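Local coordinates for broad specificity aminotransferase (Leishmania mexicana, PDB 4WB0), which probably transfers amino groups between a range of amino acids and 2-oxo acids, using pyridoxal 5'-phosphate as cofactor and working as a homodimer, at residues A[114-119]-A[252-257]; A[134-139]-A[186-191]; A[224-229]-A[257-262]. All coordinates share one frame; numbering follows the deposited sequence.

Overall arrangement
Leaving helix 111-123, which carries residues 114-119, the chain enters the strand of 134-139 and returns at 186-191, where interaction 2 closes a loop of 46 residues. It runs on through 224-229 to strand 252-256, which lies under the helix and closes interaction 1; interaction 2 is therefore contained within interaction 1. Interaction 3 opens at 224-229 and closes at 257-262, beyond that strand, so it crosses interaction 1 and shares Phe257 with it. One mixed sheet connects all three: interaction 1 packs a helix on it, interaction 2 pairs two of its parallel strands, and interaction 3 joins the loops following strands 219-224 and 252-256.

Interaction 1: A[114-119]-A[252-257]; sequences GALSLG and LLAQSF
Leu252 opens the strand by setting its CD2 methyl against Gly119 of the helix, 3.9 Å from Gly119 O and 4.1 Å from Gly119 CA. Its CB points to the helix, and with CG anti to the backbone N (chi1 -171°) the CD2 branch ends at Gly119, where the bare CA of the glycine admits it. The same side chain also touches Phe221, Leu271 and Leu273 of the adjoining strands.

Ala254 is the central residue. Its CB meets Ala115 CB at 3.5 Å, tight for two methyl carbons, and the CA atoms of Ala115 and Ala254 are only 5.0 Å apart. The same CB also lies beneath Leu116, 4.0 Å from Leu116 CD2, so a single methyl fits between the small and the branched side chain. At Gln255 the chain lends its backbone alone: Gln255 N is 4.2 Å from Ala115 CB, whereas the side chain leaves on the far face to bond Thr270 and the backbone oxygen of Ala90.

Helix segment 114-119 runs nearly antiparallel to strand 252-256 (157°), the two segment axes approaching to 7.4 Å, as befits a helix laid on the central sheet of the aminotransferase fold. No hydrogen bond joins the two segments. Their backbone polar groups are engaged largely within the helix and along the sheet, as in the bonds from Ala254 to Phe222 and Ser224, which leaves side-chain contacts that are all apolar. The closeness of the join thus comes from small residues, alanine on alanine and leucine against glycine, and from shape more than from directional bonds.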
# COMPACT_ATOMS: atom_id res chain seq x y z
N GLY A 114 2.00 -6.95 -2.28
CA GLY A 114 2.89 -6.02 -1.61
C GLY A 114 4.19 -6.64 -1.14
O GLY A 114 5.25 -6.02 -1.30
N ALA A 115 4.12 -7.83 -0.55
CA ALA A 115 5.34 -8.51 -0.11
C ALA A 115 6.18 -8.94 -1.32
O ALA A 115 7.39 -8.81 -1.26
CB ALA A 115 5.02 -9.72 0.79
N LEU A 116 5.55 -9.36 -2.41
CA LEU A 116 6.31 -9.70 -3.65
C LEU A 116 7.01 -8.49 -4.26
O LEU A 116 8.19 -8.56 -4.64
CB LEU A 116 5.39 -10.31 -4.68
CG LEU A 116 4.89 -11.73 -4.32
CD1 LEU A 116 3.65 -12.15 -5.19
CD2 LEU A 116 6.02 -12.78 -4.52
N SER A 117 6.30 -7.37 -4.39
CA SER A 117 6.92 -6.15 -4.89
C SER A 117 8.05 -5.68 -3.99
O SER A 117 9.15 -5.39 -4.45
CB SER A 117 5.88 -5.03 -5.04
OG SER A 117 6.52 -3.87 -5.59
N LEU A 118 7.77 -5.59 -2.69
CA LEU A 118 8.77 -5.16 -1.73
C LEU A 118 9.99 -6.09 -1.73
O LEU A 118 11.13 -5.60 -1.75
CB LEU A 118 8.18 -5.11 -0.32
CG LEU A 118 9.12 -4.62 0.75
CD1 LEU A 118 9.60 -3.21 0.45
CD2 LEU A 118 8.42 -4.68 2.15
N GLY A 119 9.74 -7.39 -1.74
CA GLY A 119 10.86 -8.35 -1.75
C GLY A 119 11.68 -8.30 -3.03
O GLY A 119 12.93 -8.32 -2.99
N LEU A 252 13.65 -15.90 1.62
CA LEU A 252 12.84 -14.68 1.55
C LEU A 252 11.41 -15.19 1.29
O LEU A 252 11.21 -15.98 0.36
CB LEU A 252 13.31 -13.75 0.43
CG LEU A 252 12.65 -12.32 0.39
CD1 LEU A 252 13.01 -11.52 1.64
CD2 LEU A 252 13.10 -11.62 -0.84
N LEU A 253 10.42 -14.76 2.08
CA LEU A 253 9.04 -15.30 1.93
C LEU A 253 7.99 -14.23 2.00
O LEU A 253 7.98 -13.41 2.91
CB LEU A 253 8.78 -16.34 3.01
CG LEU A 253 7.49 -17.16 2.91
CD1 LEU A 253 7.80 -18.55 3.43
CD2 LEU A 253 6.45 -16.51 3.74
N ALA A 254 7.12 -14.27 1.01
CA ALA A 254 5.94 -13.37 0.87
C ALA A 254 4.67 -14.10 1.24
O ALA A 254 4.36 -15.15 0.70
CB ALA A 254 5.86 -12.85 -0.53
N GLN A 255 3.94 -13.54 2.20
CA GLN A 255 2.80 -14.19 2.82
C GLN A 255 1.55 -13.34 2.67
O GLN A 255 1.62 -12.12 2.86
CB GLN A 255 3.11 -14.41 4.27
CG GLN A 255 2.06 -14.99 5.08
CD GLN A 255 2.57 -15.15 6.50
OE1 GLN A 255 2.96 -14.16 7.15
NE2 GLN A 255 2.64 -16.37 6.95
N SER A 256 0.43 -13.99 2.39
CA SER A 256 -0.90 -13.38 2.24
C SER A 256 -1.95 -14.04 3.16
O SER A 256 -1.95 -15.26 3.33
CB SER A 256 -1.37 -13.49 0.82
OG SER A 256 -2.73 -13.03 0.66
N PHE A 257 -2.83 -13.21 3.72
CA PHE A 257 -4.02 -13.66 4.44
C PHE A 257 -5.31 -13.44 3.66
O PHE A 257 -6.42 -13.57 4.19
CB PHE A 257 -4.04 -12.97 5.80
CG PHE A 257 -3.02 -13.54 6.72
CD1 PHE A 257 -1.75 -13.02 6.73
CD2 PHE A 257 -3.30 -14.63 7.54
CE1 PHE A 257 -0.78 -13.54 7.50
CE2 PHE A 257 -2.29 -15.16 8.36
CZ PHE A 257 -1.02 -14.61 8.30

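Interaction 2: A[134-139]-A[186-191]; sequences IYLADP and VFLLHQ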
# COMPACT_ATOMS: atom_id res chain seq x y z
N ILE A 134 16.21 -13.82 -12.70
CA ILE A 134 15.17 -14.28 -11.79
C ILE A 134 14.27 -15.26 -12.57
O ILE A 134 13.81 -14.96 -13.66
CB ILE A 134 14.40 -13.09 -11.18
CG1 ILE A 134 13.38 -13.55 -10.13
CG2 ILE A 134 13.73 -12.27 -12.22
CD1 ILE A 134 13.05 -12.48 -9.20
N TYR A 135 14.12 -16.47 -12.00
CA TYR A 135 13.40 -17.57 -12.57
C TYR A 135 12.05 -17.75 -11.97
O TYR A 135 11.93 -17.83 -10.73
CB TYR A 135 14.17 -18.85 -12.36
CG TYR A 135 15.39 -18.99 -13.22
CD1 TYR A 135 16.57 -18.37 -12.87
CD2 TYR A 135 15.36 -19.75 -14.38
CE1 TYR A 135 17.69 -18.50 -13.67
CE2 TYR A 135 16.42 -19.87 -15.17
CZ TYR A 135 17.61 -19.26 -14.81
OH TYR A 135 18.72 -19.39 -15.60
N LEU A 136 11.05 -17.85 -12.85
CA LEU A 136 9.65 -18.06 -12.48
C LEU A 136 9.20 -19.40 -13.01
O LEU A 136 9.76 -19.93 -13.96
CB LEU A 136 8.73 -16.97 -13.03
CG LEU A 136 9.16 -15.50 -12.86
CD1 LEU A 136 8.16 -14.49 -13.44
CD2 LEU A 136 9.30 -15.23 -11.45
N ALA A 137 8.21 -19.99 -12.37
CA ALA A 137 7.73 -21.28 -12.86
C ALA A 137 7.08 -21.17 -14.20
O ALA A 137 6.37 -20.20 -14.51
CB ALA A 137 6.75 -21.88 -11.92
N ASP A 138 7.20 -22.26 -14.94
CA ASP A 138 6.50 -22.46 -16.18
C ASP A 138 5.36 -23.48 -16.04
O ASP A 138 5.64 -24.68 -15.97
CB ASP A 138 7.50 -22.94 -17.24
CG ASP A 138 6.85 -23.33 -18.56
OD1 ASP A 138 5.78 -22.77 -18.89
OD2 ASP A 138 7.39 -24.21 -19.27
N PRO A 139 4.08 -23.02 -15.98
CA PRO A 139 3.49 -21.65 -15.95
C PRO A 139 3.42 -21.01 -14.57
O PRO A 139 3.75 -21.71 -13.59
CB PRO A 139 2.09 -21.88 -16.53
CG PRO A 139 1.74 -23.29 -16.18
CD PRO A 139 3.04 -24.07 -16.07
N VAL A 186 18.12 -15.97 -8.64
CA VAL A 186 16.92 -15.91 -7.76
C VAL A 186 15.83 -16.80 -8.34
O VAL A 186 15.54 -16.71 -9.52
CB VAL A 186 16.36 -14.47 -7.66
CG1 VAL A 186 15.11 -14.42 -6.73
CG2 VAL A 186 17.41 -13.52 -7.27
N PHE A 187 15.22 -17.62 -7.50
CA PHE A 187 14.15 -18.51 -7.88
C PHE A 187 12.94 -18.16 -7.03
O PHE A 187 12.99 -18.26 -5.80
CB PHE A 187 14.55 -19.98 -7.65
CG PHE A 187 15.38 -20.52 -8.75
CD1 PHE A 187 16.70 -20.17 -8.86
CD2 PHE A 187 14.80 -21.30 -9.75
CE1 PHE A 187 17.47 -20.61 -9.95
CE2 PHE A 187 15.55 -21.73 -10.82
CZ PHE A 187 16.89 -21.39 -10.92
N LEU A 188 11.86 -17.81 -7.71
CA LEU A 188 10.55 -17.59 -7.10
C LEU A 188 9.74 -18.86 -7.14
O LEU A 188 9.34 -19.29 -8.21
CB LEU A 188 9.82 -16.48 -7.85
CG LEU A 188 8.49 -16.08 -7.20
CD1 LEU A 188 8.75 -15.47 -5.88
CD2 LEU A 188 7.74 -15.12 -8.15
N LEU A 189 9.63 -19.49 -5.98
CA LEU A 189 8.96 -20.73 -5.79
C LEU A 189 7.62 -20.59 -5.06
O LEU A 189 7.50 -19.80 -4.12
CB LEU A 189 9.85 -21.70 -4.97
CG LEU A 189 11.31 -22.03 -5.35
CD1 LEU A 189 12.05 -22.91 -4.29
CD2 LEU A 189 11.27 -22.73 -6.68
N HIS A 190 6.66 -21.43 -5.44
CA HIS A 190 5.36 -21.47 -4.77
C HIS A 190 5.45 -22.39 -3.57
O HIS A 190 5.74 -23.57 -3.70
CB HIS A 190 4.30 -21.94 -5.73
CG HIS A 190 4.09 -21.01 -6.88
ND1 HIS A 190 2.86 -20.51 -7.23
CD2 HIS A 190 4.97 -20.50 -7.78
CE1 HIS A 190 2.98 -19.71 -8.27
NE2 HIS A 190 4.24 -19.72 -8.65
N GLN A 191 5.17 -21.87 -2.40
CA GLN A 191 5.42 -22.62 -1.15
C GLN A 191 4.51 -23.83 -1.01
O GLN A 191 4.94 -24.86 -0.48
CB GLN A 191 5.27 -21.69 0.08
CG GLN A 191 6.00 -22.20 1.31
CD GLN A 191 5.27 -23.23 2.13
OE1 GLN A 191 5.88 -24.09 2.74
NE2 GLN A 191 3.96 -23.14 2.16
O HOH W 1 7.18 -18.75 -9.99
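Ile134 and Tyr135 pair with Val186 and Phe187 as neighbouring parallel strands in the mixed central sheet of the aminotransferase fold. The backbone of Tyr135 bonds twice to strand 186-190, its N donating to Val186 O at 2.9 Å and its O accepting from Leu188 N at 3.0 Å, so that it straddles Phe187. On one face of the sheet, Ile134 CD1 lies alongside Val186 CG1, 3.8 Å away. The other face holds the two rings. Tyr135 and Phe187 both swing CG opposite their carbonyl carbon, with chi1 of -73° and -81°, and so lean the same way. Their planes differ by just 2°, but the rings are slid until they barely overlap, with Phe187 CZ over the rim of the tyrosine ring, 3.6 Å from Tyr135 CG; Tyr135 CB also sits over the Phe187 face in a CH-pi contact. The phenol of Tyr135 ends on Arg157, in the next strand.

Further along, the strands diverge, although Leu136 CD2 still reaches Leu188 CD2. A water bridges them where direct pairing stops: it accepts from Ala137 N at 2.9 Å and donates to Leu188 O at 2.9 Å, with a weak third link to His190 NE2, which also hydrogen-bonds Thr140 OG1.

Interaction 3: A[224-229]-A[257-262]; sequences SAYQGY and FSKNMG. With CAC (cacodylate ion), chain C.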
# COMPACT_ATOMS: atom_id res chain seq x y z
N SER A 224 3.88 -17.42 -0.64
CA SER A 224 2.98 -18.24 0.21
C SER A 224 1.58 -17.58 0.32
O SER A 224 1.29 -16.90 1.30
CB SER A 224 3.61 -18.40 1.60
OG SER A 224 2.83 -19.22 2.43
N ALA A 225 0.73 -17.78 -0.69
CA ALA A 225 -0.54 -17.12 -0.74
C ALA A 225 -1.69 -18.06 -0.33
O ALA A 225 -2.80 -17.59 -0.10
CB ALA A 225 -0.78 -16.56 -2.16
N TYR A 226 -1.42 -19.38 -0.25
CA TYR A 226 -2.52 -20.37 -0.13
C TYR A 226 -2.33 -21.36 1.02
O TYR A 226 -2.86 -22.45 1.00
CB TYR A 226 -2.69 -21.14 -1.48
CG TYR A 226 -3.16 -20.25 -2.61
CD1 TYR A 226 -4.48 -19.87 -2.68
CD2 TYR A 226 -2.27 -19.79 -3.60
CE1 TYR A 226 -4.92 -19.04 -3.66
CE2 TYR A 226 -2.72 -18.96 -4.60
CZ TYR A 226 -4.03 -18.59 -4.63
OH TYR A 226 -4.51 -17.79 -5.64
N GLN A 227 -1.56 -20.97 2.02
CA GLN A 227 -1.22 -21.90 3.09
C GLN A 227 -2.54 -22.37 3.73
O GLN A 227 -3.38 -21.54 4.10
CB GLN A 227 -0.31 -21.23 4.11
CG GLN A 227 0.31 -22.25 5.05
CD GLN A 227 0.96 -21.64 6.29
OE1 GLN A 227 1.24 -20.43 6.36
NE2 GLN A 227 1.20 -22.48 7.28
N GLY A 228 -2.75 -23.70 3.78
CA GLY A 228 -3.99 -24.25 4.27
C GLY A 228 -4.82 -24.92 3.18
O GLY A 228 -5.62 -25.81 3.47
N TYR A 229 -4.61 -24.54 1.90
CA TYR A 229 -5.51 -24.96 0.84
C TYR A 229 -5.03 -26.22 0.12
O TYR A 229 -5.81 -26.87 -0.58
CB TYR A 229 -5.69 -23.85 -0.19
CG TYR A 229 -6.80 -22.87 0.14
CD1 TYR A 229 -8.12 -23.20 -0.05
CD2 TYR A 229 -6.51 -21.65 0.68
CE1 TYR A 229 -9.11 -22.31 0.25
CE2 TYR A 229 -7.52 -20.75 0.98
CZ TYR A 229 -8.79 -21.09 0.75
OH TYR A 229 -9.78 -20.21 1.02
N PHE A 257 -2.83 -13.21 3.72
CA PHE A 257 -4.02 -13.66 4.44
C PHE A 257 -5.31 -13.44 3.66
O PHE A 257 -6.42 -13.57 4.19
CB PHE A 257 -4.04 -12.97 5.80
CG PHE A 257 -3.02 -13.54 6.72
CD1 PHE A 257 -1.75 -13.02 6.73
CD2 PHE A 257 -3.30 -14.63 7.54
CE1 PHE A 257 -0.78 -13.54 7.50
CE2 PHE A 257 -2.29 -15.16 8.36
CZ PHE A 257 -1.02 -14.61 8.30
N SER A 258 -5.21 -13.08 2.38
CA SER A 258 -6.42 -12.82 1.61
C SER A 258 -7.29 -14.05 1.48
O SER A 258 -8.52 -13.97 1.62
CB SER A 258 -6.08 -12.34 0.19
OG SER A 258 -5.41 -11.09 0.27
N LYS A 259 -6.66 -15.17 1.15
CA LYS A 259 -7.44 -16.35 0.83
C LYS A 259 -7.78 -17.22 2.05
O LYS A 259 -8.94 -17.62 2.17
CB LYS A 259 -6.73 -17.20 -0.25
CG LYS A 259 -6.86 -16.64 -1.71
CD LYS A 259 -5.56 -16.00 -2.12
CE LYS A 259 -5.73 -14.94 -3.26
NZ LYS A 259 -6.52 -15.39 -4.41
N ASN A 260 -6.79 -17.52 2.92
CA ASN A 260 -7.02 -18.44 4.03
C ASN A 260 -7.80 -17.79 5.18
O ASN A 260 -8.44 -18.49 5.95
CB ASN A 260 -5.68 -19.05 4.56
CG ASN A 260 -4.59 -18.02 4.90
OD1 ASN A 260 -4.84 -16.83 5.12
ND2 ASN A 260 -3.36 -18.51 4.93
N MET A 261 -7.81 -16.47 5.27
CA MET A 261 -8.66 -15.79 6.26
C MET A 261 -9.78 -14.97 5.60
O MET A 261 -10.60 -14.39 6.27
CB MET A 261 -7.73 -14.94 7.16
CG MET A 261 -8.09 -14.90 8.57
SD MET A 261 -6.83 -13.96 9.54
CE MET A 261 -5.83 -15.24 10.34
N GLY A 262 -9.77 -14.92 4.26
CA GLY A 262 -10.75 -14.21 3.50
C GLY A 262 -10.67 -12.70 3.63
O GLY A 262 -11.67 -12.01 3.43
AS CAC C . -3.05 -10.79 -2.92
O1 CAC C . -4.63 -10.54 -2.19
O2 CAC C . -2.08 -9.36 -2.87
C1 CAC C . -2.15 -12.36 -2.18
C2 CAC C . -3.32 -11.19 -4.82
O HOH W 2 -4.21 -16.56 2.00
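Lys259 bends at chi2 (105°) and again near its end, which carries the chain obliquely across Tyr226: Lys259 CD comes within 3.5 Å of Tyr226 CE1, and NZ makes a weak hydrogen bond to Tyr226 OH at 3.4 Å. The stronger partner of NZ is the backbone oxygen of Gly46. In Asn260, chi1 of 52° wedges CG between backbone N and carbonyl carbon and aims the amide at the other loop. Its ND2 donates to Gln227 O at 3.1 Å, nearly straight and in the plane of the amide. The Tyr229 hydroxyl donates to Lys259 O at 3.0 Å, approaching from above the carbonyl plane while the ring presents its edge to that peptide. A water bridges the loops, donating to Ala225 O and accepting from Asn260 N. A type II turn from Tyr226 to Tyr229, with Gly228 in its third position, shapes one side.

In relatives, a lysine following such a Ser-Phe-Ser run forms the Schiff base with the cofactor, so Lys259 probably corresponds to it. Ser258 OG bonds cacodylate O1 at 2.6 Å; this ion, probably from the crystallisation liquor, is also bound by Thr113, Arg267 and a neighbouring subunit, consistent with the place of the cofactor phosphate in relatives. Helix 314-344 lies against Tyr229 and Asn260, and strands 219-224 and 252-256 lead into the two loops.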